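Local coordinates for protein nourseothricin acetyltransferase (PDB 5C82) that probably acetylates the antibiotic nourseothricin as a GNAT-family acyltransferase, and so is likely to confer resistance to it, at residues G28-D33 with P55-F60. The protein carries 1 engineered substitution. Numbering follows the deposited sequence.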
loop_
_atom_site.group_PDB
_atom_site.type_symbol
_atom_site.label_atom_id
_atom_site.label_comp_id
_atom_site.label_asym_id
_atom_site.label_seq_id
_atom_site.Cartn_x
_atom_site.Cartn_y
_atom_site.Cartn_z
ATOM N N GLY A 28 13.107 -17.969 6.194
ATOM C CA GLY A 28 11.750 -17.445 6.286
ATOM C C GLY A 28 10.704 -18.315 5.608
ATOM O O GLY A 28 9.562 -17.882 5.422
ATOM N N SER A 29 11.075 -19.554 5.232
ATOM C CA SER A 29 10.150 -20.444 4.537
ATOM C C SER A 29 9.180 -21.056 5.512
ATOM O O SER A 29 9.442 -21.063 6.712
ATOM C CB SER A 29 10.904 -21.530 3.766
ATOM O OG SER A 29 11.535 -22.409 4.680
ATOM N N PHE A 30 8.044 -21.544 5.002
ATOM C CA PHE A 30 6.997 -22.178 5.818
ATOM C C PHE A 30 6.187 -23.155 4.963
ATOM O O PHE A 30 6.113 -23.007 3.742
ATOM C CB PHE A 30 6.056 -21.108 6.430
ATOM C CG PHE A 30 5.290 -20.286 5.419
ATOM C CD1 PHE A 30 5.801 -19.080 4.951
ATOM C CD2 PHE A 30 4.028 -20.685 4.985
ATOM C CE1 PHE A 30 5.085 -18.311 4.029
ATOM C CE2 PHE A 30 3.300 -19.897 4.082
ATOM C CZ PHE A 30 3.856 -18.742 3.581
ATOM N N THR A 31 5.547 -24.110 5.628
ATOM C CA THR A 31 4.656 -25.105 5.052
ATOM C C THR A 31 3.287 -24.883 5.723
ATOM O O THR A 31 3.214 -24.641 6.932
ATOM C CB THR A 31 5.238 -26.514 5.220
ATOM O OG1 THR A 31 6.511 -26.563 4.563
ATOM C CG2 THR A 31 4.344 -27.591 4.642
ATOM N N THR A 32 2.220 -24.897 4.927
ATOM C CA THR A 32 0.883 -24.672 5.456
ATOM C C THR A 32 -0.143 -25.615 4.828
ATOM O O THR A 32 -0.066 -25.900 3.637
ATOM C CB THR A 32 0.507 -23.166 5.344
ATOM O OG1 THR A 32 -0.795 -22.945 5.899
ATOM C CG2 THR A 32 0.595 -22.619 3.909
ATOM N N ASP A 33 -1.107 -26.079 5.648
ATOM C CA ASP A 33 -2.198 -26.977 5.243
ATOM C C ASP A 33 -3.421 -26.159 4.795
ATOM O O ASP A 33 -4.398 -26.738 4.319
ATOM C CB ASP A 33 -2.595 -27.899 6.423
ATOM C CG ASP A 33 -1.496 -28.804 6.950
ATOM O OD1 ASP A 33 -0.941 -29.593 6.154
ATOM O OD2 ASP A 33 -1.226 -28.760 8.168
ATOM N N PRO A 55 0.246 -29.987 1.198
ATOM C CA PRO A 55 0.527 -28.694 1.856
ATOM C C PRO A 55 1.391 -27.780 0.981
ATOM O O PRO A 55 2.174 -28.257 0.164
ATOM C CB PRO A 55 1.248 -29.088 3.154
ATOM C CG PRO A 55 0.885 -30.535 3.377
ATOM C CD PRO A 55 0.755 -31.120 1.999
ATOM N N LEU A 56 1.177 -26.482 1.089
ATOM C CA LEU A 56 1.933 -25.507 0.315
ATOM C C LEU A 56 3.209 -25.158 1.084
ATOM O O LEU A 56 3.137 -24.876 2.276
ATOM C CB LEU A 56 1.068 -24.237 0.093
ATOM C CG LEU A 56 1.636 -23.139 -0.817
ATOM C CD1 LEU A 56 0.579 -22.656 -1.792
ATOM C CD2 LEU A 56 2.080 -21.960 -0.013
ATOM N N THR A 57 4.366 -25.218 0.413
ATOM C CA THR A 57 5.620 -24.778 0.989
ATOM C C THR A 57 6.012 -23.533 0.244
ATOM O O THR A 57 6.179 -23.573 -0.967
ATOM C CB THR A 57 6.738 -25.828 1.008
ATOM O OG1 THR A 57 6.329 -26.943 1.804
ATOM C CG2 THR A 57 8.070 -25.242 1.567
ATOM N N LYS A 58 6.160 -22.422 0.985
ATOM C CA LYS A 58 6.516 -21.148 0.408
ATOM C C LYS A 58 7.944 -20.792 0.762
ATOM O O LYS A 58 8.292 -20.674 1.930
ATOM C CB LYS A 58 5.490 -20.054 0.795
ATOM C CG LYS A 58 5.825 -18.659 0.295
ATOM C CD LYS A 58 5.341 -18.390 -1.115
ATOM C CE LYS A 58 5.827 -17.071 -1.668
ATOM N NZ LYS A 58 7.304 -17.020 -1.852
ATOM N N VAL A 59 8.755 -20.615 -0.278
ATOM C CA VAL A 59 10.160 -20.249 -0.233
ATOM C C VAL A 59 10.274 -18.857 -0.884
ATOM O O VAL A 59 9.706 -18.638 -1.961
ATOM C CB VAL A 59 11.002 -21.337 -0.965
ATOM C CG1 VAL A 59 12.448 -20.902 -1.138
ATOM C CG2 VAL A 59 10.919 -22.680 -0.234
ATOM N N PHE A 60 10.957 -17.920 -0.213
ATOM C CA PHE A 60 11.113 -16.543 -0.699
ATOM C C PHE A 60 12.558 -16.303 -1.184
ATOM O O PHE A 60 13.495 -16.575 -0.425
ATOM C CB PHE A 60 10.754 -15.511 0.396
ATOM C CG PHE A 60 9.392 -15.615 1.040
ATOM C CD1 PHE A 60 9.199 -16.396 2.176
ATOM C CD2 PHE A 60 8.315 -14.876 0.557
ATOM C CE1 PHE A 60 7.942 -16.470 2.792
ATOM C CE2 PHE A 60 7.061 -14.941 1.181
ATOM C CZ PHE A 60 6.885 -15.737 2.295
#
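Phe30 to Thr32 pair antiparallel with Leu56 to Lys58, the short strand axes 4.5 Å apart with N-to-C directions at 161°, and the backbones of Phe30–Lys58 and Thr32–Leu56 exchange hydrogen bonds in both directions. The straightest of these four bonds runs from Lys58 N to Phe30 O (2.8 Å), with an N-H...O angle of 163°. Between the two hydrogen-bonded pairs, Thr31 and Thr57 form the non-hydrogen-bonded pair, whose CA atoms lie 4.2 Å apart. Both threonines hold OG1 beside their own backbone N, which turns the two hydroxyls together across the strands; Thr31 OG1 and Thr57 OG1 are hydrogen-bonded at 2.8 Å, and either could donate. Thr31 CG2 also touches Pro55 CB.

These residues belong to a small three-stranded antiparallel sheet, distinct from the seven-stranded mixed sheet of this GNAT-family protein. Strand 30-32 forms one of its edges, pairing with the end of the long strand 44-58; strand 34-40 pairs along the other side of that long strand and forms the opposite edge within this chain.

Phe30, Thr32, Leu56 and Lys58 share the other face. Lys58 CB lies over one face of the Phe30 ring, 3.9 Å from its centroid, a CH-pi contact. The Phe60 ring meets Phe30 rim to rim, with planes at 44° and Phe30 CE1 3.6 Å from Phe60 CZ. Beyond its aliphatic contact, Lys58 bends back so that Lys58 NZ donates to Val59 O (2.9 Å) from well above the carbonyl plane. Thr32 also packs against Ala151 and Pro152 of helix 151-158, while its OG1 is hydrogen-bonded to Thr34 O.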